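Local coordinates for protein AA10A (Thermobifida fusca, PDB 5UIZ) that cleaves polysaccharides, probably cellulose among them, by copper-dependent oxidation as a lytic polysaccharide monooxygenase of family AA10, at residues T133-L138 with N184-V189; E171-T176 with V189-R194; Q163-D168 with V199-W204. All blocks are in the same frame, centred on the assembly; numbering follows the deposited sequence. Where two conformers were deposited one is given.

In the fold
The three contacts sample the two sheets of a beta-sandwich and one loop packed against it. Contact 1 joins strands 133-140 and 184-190 within one antiparallel sheet. It is partly buried, with an apolar inner face and a polar outer one. Contact 2 continues along strand 184-190, shares V189 with contact 1, and reaches strand 170-175 of the other sheet. It lies near the surface and uses a water, a long salt bridge and apolar packing. Contact 3 is buried and wholly apolar, and packs a loop on strand 198-206. The opposite side of that strand meets contact 1: V200 touches F134 and I136. Along the chain, both segments of contact 2 fall between those of contact 3.

Contact 1 of 3, residues T133-L138 with N184-V189; sequences TFTIHL and NIQFTV
H137 and N184 join their side chains across two antiparallel strands. H137 NE2 donates to N184 OD1 at 2.9 Å. The oxygen lies in the imidazole plane and accepts the N-H on a lone pair in its own amide plane. Ring and amide planes stand 37° apart. H137 CG is anti to the backbone N (chi1 170°), which carries the ring across toward N184. Replacing H137 with an alanine would probably leave N184 OD1 without this donor and let the amide turn more freely.

The other face of the strands is apolar. V189 CG2 sits over one face of the F134 ring, 3.3 Å from F134 CZ. F187 CG lies between the backbone N and the carbonyl carbon (chi1 55°), which sets the ring alongside I136. I136 CB lies over that ring, 4.2 Å from the F187 centroid. I136 CG1 also meets V189 CG1 at 4.1 Å. This face packs on V200, T202 and V151 of the second sheet.

F134-V189, I136-F187 and L138-I185 are hydrogen-bonded pairs. T135-T188 and H137-Q186 are the non-hydrogen-bonded pairs between them. This is antiparallel pairing in the three-stranded sheet of the immunoglobulin-like beta-sandwich found in AA10 enzymes.

Contact 2 of 3, residues E171-T176 with V189-R194; sequences ELVHQT and VHAPNR
H174 lays its side chain against V189. H174 CB is 3.7 Å from V189 CG1. CG is anti to the backbone N (chi1 -159°), which lays the ring along V189. H174 CG is 3.6 Å from V189 CG1, which sits over one face of the imidazole in a CH-pi contact. CD2 turns to F187, whose ring runs nearly parallel to that of H174. CE1 packs near T188 O. H174 ND1 meets a water at 2.7 Å in the ring plane. The water donates to V173 O at 2.9 Å and accepts from H190 N at 2.9 Å, so it ties both backbones to the ring.

V173 points at the turn after strand 184-190. V173 CG1 lies over the R194 guanidinium, 4.0 Å from R194 NH1. R194 NH1 donates to P192 O at 2.7 Å and so braces the turn. A long salt bridge runs from E171 OE1 to R194 NH2 at 3.5 Å, with the two flat groups 60° apart. Bonds from R194 NE to T154 O and NH2 to V153 O fix the guanidinium against strand 146-154.

Opposite V151, V173 and H174 form a classic beta bulge. Here the bulged strand of one sheet meets strand 184-190 of the other, at an edge of the sandwich.

Contact 3 of 3, residues Q163-D168 with V199-W204; sequences QPLTWD and VVFTIW
F201 CG is anti to the backbone N (chi1 -174°), and this sends the ring out from strand 198-206 toward W167. W167 CG is anti to its carbonyl carbon (chi1 -69°), and the far end of the indole comes back to the strand. The two meet on one side of the beta-sandwich typical of lytic polysaccharide monooxygenases. Here the loop between strands 146-154 and 170-175 covers strand 198-206.

The aromatic pair is an offset edge-to-face one. The edge of F201 turns toward the face of the six-membered ring of W167. The planes stand at 83° and the centroids are 6.0 Å apart. W167 CH2 is the atom that touches, 4.1 Å from F201 CE2. W167 CH2 also meets I203 CD1 at 4.3 Å. That methyl lies at the edge of the indole, near its plane.

L165 meets the strand nearer its start, at V199. The ends of the two side chains meet head on. The alternation of the strand decides who takes part. V199, F201 and I203 point to the loop, while V200 and T202 serve the other side, against strand 133-140.

No hydrogen bond crosses between the two segments, so side-chain packing alone joins them. Two polar groups of W167 find partners outside the segments. W167 NE1 donates to L100 O, which holds the indole. The backbone N of W167 bonds D102 OD1 and fixes the loop. The disulfide of C106 and C216 lies close by, with L165 on C106 and F201 on C216.

F201 is thus touched at two opposite corners of its ring. CE2 meets W167, and across the ring F201 CD1 lies 4.5 Å from L165 CD2, which is itself 4.1 Å from V199 CG1.

Contact 1 of 3, residues T133-L138 with N184-V189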
loop_
_atom_site.group_PDB
_atom_site.type_symbol
_atom_site.label_atom_id
_atom_site.label_comp_id
_atom_site.label_asym_id
_atom_site.label_seq_id
_atom_site.Cartn_x
_atom_site.Cartn_y
_atom_site.Cartn_z
ATOM N N THR A 133 14.566 -5.894 -8.810
ATOM C CA THR A 133 15.115 -5.767 -7.473
ATOM C C THR A 133 14.931 -4.320 -7.107
ATOM O O THR A 133 15.346 -3.471 -7.864
ATOM C CB THR A 133 16.583 -6.194 -7.474
ATOM O OG1 THR A 133 16.600 -7.610 -7.724
ATOM C CG2 THR A 133 17.249 -5.891 -6.169
ATOM N N PHE A 134 14.245 -4.056 -5.990
ATOM C CA PHE A 134 13.957 -2.685 -5.573
ATOM C C PHE A 134 13.953 -2.614 -4.070
ATOM O O PHE A 134 13.917 -3.663 -3.379
ATOM C CB PHE A 134 12.636 -2.170 -6.171
ATOM C CG PHE A 134 11.419 -2.946 -5.743
ATOM C CD1 PHE A 134 11.050 -4.108 -6.405
ATOM C CD2 PHE A 134 10.650 -2.513 -4.687
ATOM C CE1 PHE A 134 9.953 -4.842 -6.001
ATOM C CE2 PHE A 134 9.548 -3.252 -4.273
ATOM C CZ PHE A 134 9.200 -4.420 -4.930
ATOM N N THR A 135 14.027 -1.381 -3.581
ATOM C CA THR A 135 14.053 -1.079 -2.143
ATOM C C THR A 135 12.702 -0.574 -1.635
ATOM O O THR A 135 12.060 0.298 -2.206
ATOM C CB THR A 135 15.180 -0.043 -1.811
ATOM O OG1 THR A 135 16.456 -0.607 -2.176
ATOM C CG2 THR A 135 15.203 0.318 -0.320
ATOM N N ILE A 136 12.284 -1.130 -0.517
ATOM C CA ILE A 136 11.145 -0.641 0.189
ATOM C C ILE A 136 11.633 0.269 1.283
ATOM O O ILE A 136 12.411 -0.153 2.135
ATOM C CB ILE A 136 10.353 -1.773 0.803
ATOM C CG1 ILE A 136 9.933 -2.757 -0.318
ATOM C CG2 ILE A 136 9.206 -1.208 1.633
ATOM C CD1 ILE A 136 8.469 -3.139 -0.409
ATOM N N HIS A 137 11.150 1.511 1.273
ATOM C CA HIS A 137 11.458 2.479 2.328
ATOM C C HIS A 137 10.148 2.843 3.091
ATOM O O HIS A 137 9.178 3.410 2.537
ATOM C CB HIS A 137 12.142 3.680 1.686
ATOM C CG HIS A 137 12.313 4.832 2.589
ATOM N ND1 HIS A 137 12.443 6.113 2.112
ATOM C CD2 HIS A 137 12.361 4.910 3.942
ATOM C CE1 HIS A 137 12.584 6.931 3.138
ATOM N NE2 HIS A 137 12.501 6.232 4.260
ATOM N N LEU A 138 10.152 2.483 4.353
ATOM C CA LEU A 138 9.070 2.712 5.251
ATOM C C LEU A 138 9.487 3.875 6.112
ATOM O O LEU A 138 10.651 3.982 6.524
ATOM C CB LEU A 138 8.838 1.466 6.137
ATOM C CG LEU A 138 7.561 1.608 7.000
ATOM C CD1 LEU A 138 6.426 0.902 6.265
ATOM C CD2 LEU A 138 7.642 1.126 8.433
ATOM N N ASN A 184 13.020 5.464 9.967
ATOM C CA ASN A 184 13.199 4.993 8.628
ATOM C C ASN A 184 13.701 3.569 8.618
ATOM O O ASN A 184 14.689 3.238 9.266
ATOM C CB ASN A 184 14.173 5.888 7.884
ATOM C CG ASN A 184 13.638 7.286 7.710
ATOM O OD1 ASN A 184 12.904 7.604 6.728
ATOM N ND2 ASN A 184 13.906 8.103 8.715
ATOM N N ILE A 185 13.018 2.716 7.871
ATOM C CA ILE A 185 13.385 1.307 7.720
ATOM C C ILE A 185 13.406 1.056 6.250
ATOM O O ILE A 185 12.500 1.497 5.517
ATOM C CB ILE A 185 12.383 0.393 8.381
ATOM C CG1 ILE A 185 12.446 0.570 9.918
ATOM C CG2 ILE A 185 12.678 -1.059 8.030
ATOM C CD1 ILE A 185 11.401 -0.198 10.741
ATOM N N GLN A 186 14.461 0.412 5.790
ATOM C CA GLN A 186 14.513 0.009 4.395
ATOM C C GLN A 186 15.207 -1.301 4.179
ATOM O O GLN A 186 16.064 -1.662 4.954
ATOM C CB GLN A 186 15.153 1.086 3.545
ATOM C CG GLN A 186 16.630 1.289 3.797
ATOM C CD GLN A 186 17.197 2.310 2.865
ATOM O OE1 GLN A 186 16.516 3.266 2.548
ATOM N NE2 GLN A 186 18.464 2.128 2.432
ATOM N N PHE A 187 14.789 -1.994 3.128
ATOM C CA PHE A 187 15.304 -3.323 2.758
ATOM C C PHE A 187 14.980 -3.579 1.281
ATOM O O PHE A 187 14.048 -3.008 0.745
ATOM C CB PHE A 187 14.710 -4.423 3.630
ATOM C CG PHE A 187 13.204 -4.450 3.650
ATOM C CD1 PHE A 187 12.503 -5.208 2.732
ATOM C CD2 PHE A 187 12.499 -3.734 4.589
ATOM C CE1 PHE A 187 11.120 -5.236 2.753
ATOM C CE2 PHE A 187 11.134 -3.736 4.598
ATOM C CZ PHE A 187 10.442 -4.490 3.658
ATOM N N THR A 188 15.765 -4.420 0.659
ATOM C CA THR A 188 15.723 -4.685 -0.764
ATOM C C THR A 188 15.031 -6.024 -0.994
ATOM O O THR A 188 15.245 -6.970 -0.259
ATOM C CB THR A 188 17.162 -4.734 -1.329
ATOM O OG1 THR A 188 17.869 -3.571 -0.891
ATOM C CG2 THR A 188 17.167 -4.779 -2.838
ATOM N N VAL A 189 14.158 -6.079 -1.995
ATOM C CA VAL A 189 13.390 -7.268 -2.273
ATOM C C VAL A 189 13.610 -7.540 -3.754
ATOM O O VAL A 189 13.982 -6.662 -4.503
ATOM C CB VAL A 189 11.908 -7.085 -1.967
ATOM C CG1 VAL A 189 11.689 -6.469 -0.599
ATOM C CG2 VAL A 189 11.225 -6.258 -3.021
#

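Contact 2 of 3, residues E171-T176 with V189-R194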
loop_
_atom_site.group_PDB
_atom_site.type_symbol
_atom_site.label_atom_id
_atom_site.label_comp_id
_atom_site.label_asym_id
_atom_site.label_seq_id
_atom_site.Cartn_x
_atom_site.Cartn_y
_atom_site.Cartn_z
ATOM N N GLU A 171 1.855 -13.091 -4.871
ATOM C CA GLU A 171 2.786 -14.075 -4.299
ATOM C C GLU A 171 3.740 -13.416 -3.341
ATOM O O GLU A 171 4.177 -12.307 -3.580
ATOM C CB GLU A 171 3.585 -14.770 -5.389
ATOM C CG GLU A 171 2.781 -15.849 -6.109
ATOM C CD GLU A 171 3.522 -16.472 -7.298
ATOM O OE1 GLU A 171 4.473 -15.825 -7.842
ATOM O OE2 GLU A 171 3.141 -17.605 -7.690
ATOM N N LEU A 172 4.050 -14.110 -2.264
ATOM C CA LEU A 172 4.978 -13.621 -1.268
ATOM C C LEU A 172 6.360 -13.672 -1.866
ATOM O O LEU A 172 6.769 -14.732 -2.348
ATOM C CB LEU A 172 4.876 -14.506 -0.034
ATOM C CG LEU A 172 5.822 -14.160 1.103
ATOM C CD1 LEU A 172 5.481 -12.802 1.650
ATOM C CD2 LEU A 172 5.667 -15.241 2.164
ATOM N N VAL A 173 7.008 -12.508 -1.993
ATOM C CA VAL A 173 8.358 -12.433 -2.553
ATOM C C VAL A 173 9.456 -12.099 -1.502
ATOM O O VAL A 173 10.648 -12.172 -1.808
ATOM C CB VAL A 173 8.475 -11.404 -3.686
ATOM C CG1 VAL A 173 7.563 -11.751 -4.815
ATOM C CG2 VAL A 173 8.228 -9.989 -3.228
ATOM N N HIS A 174 9.031 -11.636 -0.333
ATOM C CA HIS A 174 9.933 -11.249 0.699
ATOM C C HIS A 174 9.330 -11.299 2.069
ATOM O O HIS A 174 8.170 -10.966 2.302
ATOM C CB HIS A 174 10.528 -9.877 0.430
ATOM C CG HIS A 174 11.799 -9.646 1.164
ATOM N ND1 HIS A 174 13.023 -10.047 0.673
ATOM C CD2 HIS A 174 12.039 -9.060 2.362
ATOM C CE1 HIS A 174 13.966 -9.707 1.540
ATOM N NE2 HIS A 174 13.391 -9.095 2.568
ATOM N N GLN A 175 10.158 -11.712 3.008
ATOM C CA GLN A 175 9.797 -11.817 4.385
ATOM C C GLN A 175 11.050 -11.387 5.165
ATOM O O GLN A 175 12.140 -11.888 4.928
ATOM C CB GLN A 175 9.436 -13.237 4.722
ATOM C CG GLN A 175 9.333 -13.439 6.222
ATOM C CD GLN A 175 9.530 -14.867 6.616
ATOM O OE1 GLN A 175 9.491 -15.752 5.773
ATOM N NE2 GLN A 175 9.737 -15.107 7.877
ATOM N N THR A 176 10.884 -10.459 6.080
ATOM C CA THR A 176 11.963 -10.043 6.965
ATOM C C THR A 176 11.706 -10.565 8.359
ATOM O O THR A 176 10.619 -11.006 8.670
ATOM C CB THR A 176 12.071 -8.504 7.067
ATOM O OG1 THR A 176 11.038 -7.969 7.916
ATOM C CG2 THR A 176 12.057 -7.861 5.729
ATOM N N VAL A 189 14.158 -6.079 -1.995
ATOM C CA VAL A 189 13.390 -7.268 -2.273
ATOM C C VAL A 189 13.610 -7.540 -3.754
ATOM O O VAL A 189 13.982 -6.662 -4.503
ATOM C CB VAL A 189 11.908 -7.085 -1.967
ATOM C CG1 VAL A 189 11.689 -6.469 -0.599
ATOM C CG2 VAL A 189 11.225 -6.258 -3.021
ATOM N N HIS A 190 13.364 -8.769 -4.154
ATOM C CA HIS A 190 13.447 -9.139 -5.519
ATOM C C HIS A 190 12.140 -9.752 -5.895
ATOM O O HIS A 190 11.666 -10.673 -5.208
ATOM C CB HIS A 190 14.586 -10.148 -5.759
ATOM C CG HIS A 190 14.611 -10.623 -7.159
ATOM N ND1 HIS A 190 14.987 -9.801 -8.202
ATOM C CD2 HIS A 190 14.162 -11.764 -7.717
ATOM C CE1 HIS A 190 14.862 -10.452 -9.341
ATOM N NE2 HIS A 190 14.318 -11.629 -9.080
ATOM N N ALA A 191 11.551 -9.258 -6.990
ATOM C CA ALA A 191 10.266 -9.803 -7.471
ATOM C C ALA A 191 10.468 -10.400 -8.842
ATOM O O ALA A 191 10.494 -9.663 -9.830
ATOM C CB ALA A 191 9.207 -8.725 -7.541
ATOM N N PRO A 192 10.585 -11.726 -8.910
ATOM C CA PRO A 192 11.048 -12.373 -10.136
ATOM C C PRO A 192 9.961 -12.461 -11.190
ATOM O O PRO A 192 8.788 -12.516 -10.838
ATOM C CB PRO A 192 11.401 -13.790 -9.684
ATOM C CG PRO A 192 10.616 -14.003 -8.419
ATOM C CD PRO A 192 10.520 -12.654 -7.764
ATOM N N ASN A 193 10.364 -12.488 -12.458
ATOM C CA ASN A 193 9.467 -12.818 -13.568
ATOM C C ASN A 193 8.289 -11.839 -13.714
ATOM O O ASN A 193 7.161 -12.257 -13.975
ATOM C CB ASN A 193 8.957 -14.274 -13.434
ATOM C CG ASN A 193 10.088 -15.281 -13.390
ATOM O OD1 ASN A 193 10.962 -15.252 -14.242
ATOM N ND2 ASN A 193 10.088 -16.163 -12.384
ATOM N N ARG A 194 8.558 -10.553 -13.515
ATOM C CA ARG A 194 7.547 -9.526 -13.622
ATOM C C ARG A 194 7.969 -8.419 -14.539
ATOM O O ARG A 194 9.110 -7.958 -14.525
ATOM C CB ARG A 194 7.174 -8.975 -12.257
ATOM C CG ARG A 194 6.237 -9.945 -11.515
ATOM C CD ARG A 194 6.583 -9.977 -10.088
ATOM N NE ARG A 194 5.634 -10.727 -9.267
ATOM C CZ ARG A 194 5.873 -11.868 -8.643
ATOM N NH1 ARG A 194 7.035 -12.516 -8.738
ATOM N NH2 ARG A 194 4.942 -12.356 -7.860
HETATM O O HOH W 1 13.174 -10.682 -1.978
#

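Contact 3 of 3, residues Q163-D168 with V199-W204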
loop_
_atom_site.group_PDB
_atom_site.type_symbol
_atom_site.label_atom_id
_atom_site.label_comp_id
_atom_site.label_asym_id
_atom_site.label_seq_id
_atom_site.Cartn_x
_atom_site.Cartn_y
_atom_site.Cartn_z
ATOM N N GLN A 163 -8.909 -5.330 -12.589
ATOM C CA GLN A 163 -9.118 -6.476 -11.697
ATOM C C GLN A 163 -8.822 -6.034 -10.306
ATOM O O GLN A 163 -7.816 -5.389 -10.064
ATOM C CB GLN A 163 -8.125 -7.629 -11.952
ATOM C CG GLN A 163 -8.216 -8.332 -13.293
ATOM C CD GLN A 163 -7.193 -9.464 -13.343
ATOM O OE1 GLN A 163 -6.097 -9.347 -13.954
ATOM N NE2 GLN A 163 -7.533 -10.566 -12.650
ATOM N N PRO A 164 -9.690 -6.401 -9.386
ATOM C CA PRO A 164 -9.412 -6.141 -7.988
ATOM C C PRO A 164 -8.275 -6.981 -7.439
ATOM O O PRO A 164 -8.024 -8.082 -7.895
ATOM C CB PRO A 164 -10.732 -6.504 -7.298
ATOM C CG PRO A 164 -11.417 -7.456 -8.197
ATOM C CD PRO A 164 -10.949 -7.147 -9.581
ATOM N N LEU A 165 -7.624 -6.454 -6.420
ATOM C CA LEU A 165 -6.544 -7.134 -5.791
ATOM C C LEU A 165 -7.052 -8.267 -4.918
ATOM O O LEU A 165 -7.880 -8.042 -4.070
ATOM C CB LEU A 165 -5.707 -6.141 -4.994
ATOM C CG LEU A 165 -4.398 -6.767 -4.461
ATOM C CD1 LEU A 165 -3.480 -7.150 -5.606
ATOM C CD2 LEU A 165 -3.673 -5.803 -3.503
ATOM N N THR A 166 -6.512 -9.480 -5.106
ATOM C CA THR A 166 -6.916 -10.626 -4.332
ATOM C C THR A 166 -5.667 -11.349 -3.834
ATOM O O THR A 166 -4.542 -11.164 -4.377
ATOM C CB THR A 166 -7.698 -11.655 -5.171
ATOM O OG1 THR A 166 -6.823 -12.223 -6.152
ATOM C CG2 THR A 166 -8.889 -11.058 -5.888
ATOM N N TRP A 167 -5.880 -12.191 -2.830
ATOM C CA TRP A 167 -4.800 -12.995 -2.300
ATOM C C TRP A 167 -4.280 -13.944 -3.335
ATOM O O TRP A 167 -3.094 -14.042 -3.443
ATOM C CB TRP A 167 -5.199 -13.773 -1.056
ATOM C CG TRP A 167 -5.421 -12.894 0.058
ATOM C CD1 TRP A 167 -6.637 -12.410 0.523
ATOM C CD2 TRP A 167 -4.424 -12.309 0.865
ATOM N NE1 TRP A 167 -6.424 -11.590 1.597
ATOM C CE2 TRP A 167 -5.077 -11.486 1.814
ATOM C CE3 TRP A 167 -3.035 -12.385 0.883
ATOM C CZ2 TRP A 167 -4.382 -10.786 2.789
ATOM C CZ3 TRP A 167 -2.358 -11.698 1.838
ATOM C CH2 TRP A 167 -3.021 -10.908 2.784
ATOM N N ASP A 168 -5.169 -14.607 -4.090
ATOM C CA ASP A 168 -4.775 -15.422 -5.257
ATOM C C ASP A 168 -3.832 -14.695 -6.194
ATOM O O ASP A 168 -2.841 -15.263 -6.659
ATOM C CB ASP A 168 -6.005 -15.942 -6.021
ATOM C CG ASP A 168 -5.639 -16.904 -7.153
ATOM O OD1 ASP A 168 -5.044 -17.968 -6.862
ATOM O OD2 ASP A 168 -5.954 -16.590 -8.335
ATOM N N VAL A 199 1.170 -4.482 -8.635
ATOM C CA VAL A 199 0.969 -3.991 -7.270
ATOM C C VAL A 199 1.885 -4.671 -6.270
ATOM O O VAL A 199 2.018 -5.873 -6.275
ATOM C CB VAL A 199 -0.470 -4.205 -6.850
ATOM C CG1 VAL A 199 -0.746 -3.623 -5.468
ATOM C CG2 VAL A 199 -1.364 -3.520 -7.836
ATOM N N VAL A 200 2.555 -3.874 -5.477
ATOM C CA VAL A 200 3.354 -4.372 -4.394
ATOM C C VAL A 200 2.465 -4.179 -3.144
ATOM O O VAL A 200 1.961 -3.081 -2.873
ATOM C CB VAL A 200 4.614 -3.568 -4.238
ATOM C CG1 VAL A 200 5.397 -4.051 -3.013
ATOM C CG2 VAL A 200 5.444 -3.608 -5.505
ATOM N N PHE A 201 2.220 -5.273 -2.444
ATOM C CA PHE A 201 1.479 -5.239 -1.182
ATOM C C PHE A 201 2.356 -5.560 0.038
ATOM O O PHE A 201 2.850 -6.681 0.184
ATOM C CB PHE A 201 0.286 -6.170 -1.308
ATOM C CG PHE A 201 -0.630 -6.135 -0.150
ATOM C CD1 PHE A 201 -1.264 -4.990 0.179
ATOM C CD2 PHE A 201 -0.864 -7.285 0.618
ATOM C CE1 PHE A 201 -2.137 -4.926 1.269
ATOM C CE2 PHE A 201 -1.711 -7.226 1.698
ATOM C CZ PHE A 201 -2.366 -6.046 2.019
ATOM N N THR A 202 2.575 -4.569 0.878
ATOM C CA THR A 202 3.459 -4.666 2.040
ATOM C C THR A 202 2.633 -4.717 3.354
ATOM O O THR A 202 1.752 -3.870 3.601
ATOM C CB THR A 202 4.433 -3.474 2.084
ATOM O OG1 THR A 202 5.209 -3.457 0.900
ATOM C CG2 THR A 202 5.382 -3.567 3.246
ATOM N N ILE A 203 2.896 -5.763 4.124
ATOM C CA ILE A 203 2.364 -5.963 5.443
ATOM C C ILE A 203 3.445 -5.663 6.486
ATOM O O ILE A 203 4.493 -6.323 6.589
ATOM C CB ILE A 203 1.871 -7.401 5.680
ATOM C CG1 ILE A 203 0.898 -7.845 4.582
ATOM C CG2 ILE A 203 1.137 -7.485 7.022
ATOM C CD1 ILE A 203 0.440 -9.289 4.783
ATOM N N TRP A 204 3.149 -4.662 7.290
ATOM C CA TRP A 204 4.065 -4.216 8.290
ATOM C C TRP A 204 3.397 -4.450 9.607
ATOM O O TRP A 204 2.345 -3.912 9.877
ATOM C CB TRP A 204 4.455 -2.737 8.043
ATOM C CG TRP A 204 4.992 -2.055 9.246
ATOM C CD1 TRP A 204 5.830 -2.579 10.184
ATOM C CD2 TRP A 204 4.723 -0.724 9.644
ATOM N NE1 TRP A 204 6.106 -1.643 11.132
ATOM C CE2 TRP A 204 5.448 -0.491 10.826
ATOM C CE3 TRP A 204 3.972 0.314 9.087
ATOM C CZ2 TRP A 204 5.401 0.721 11.520
ATOM C CZ3 TRP A 204 3.911 1.544 9.766
ATOM C CH2 TRP A 204 4.613 1.730 10.982
#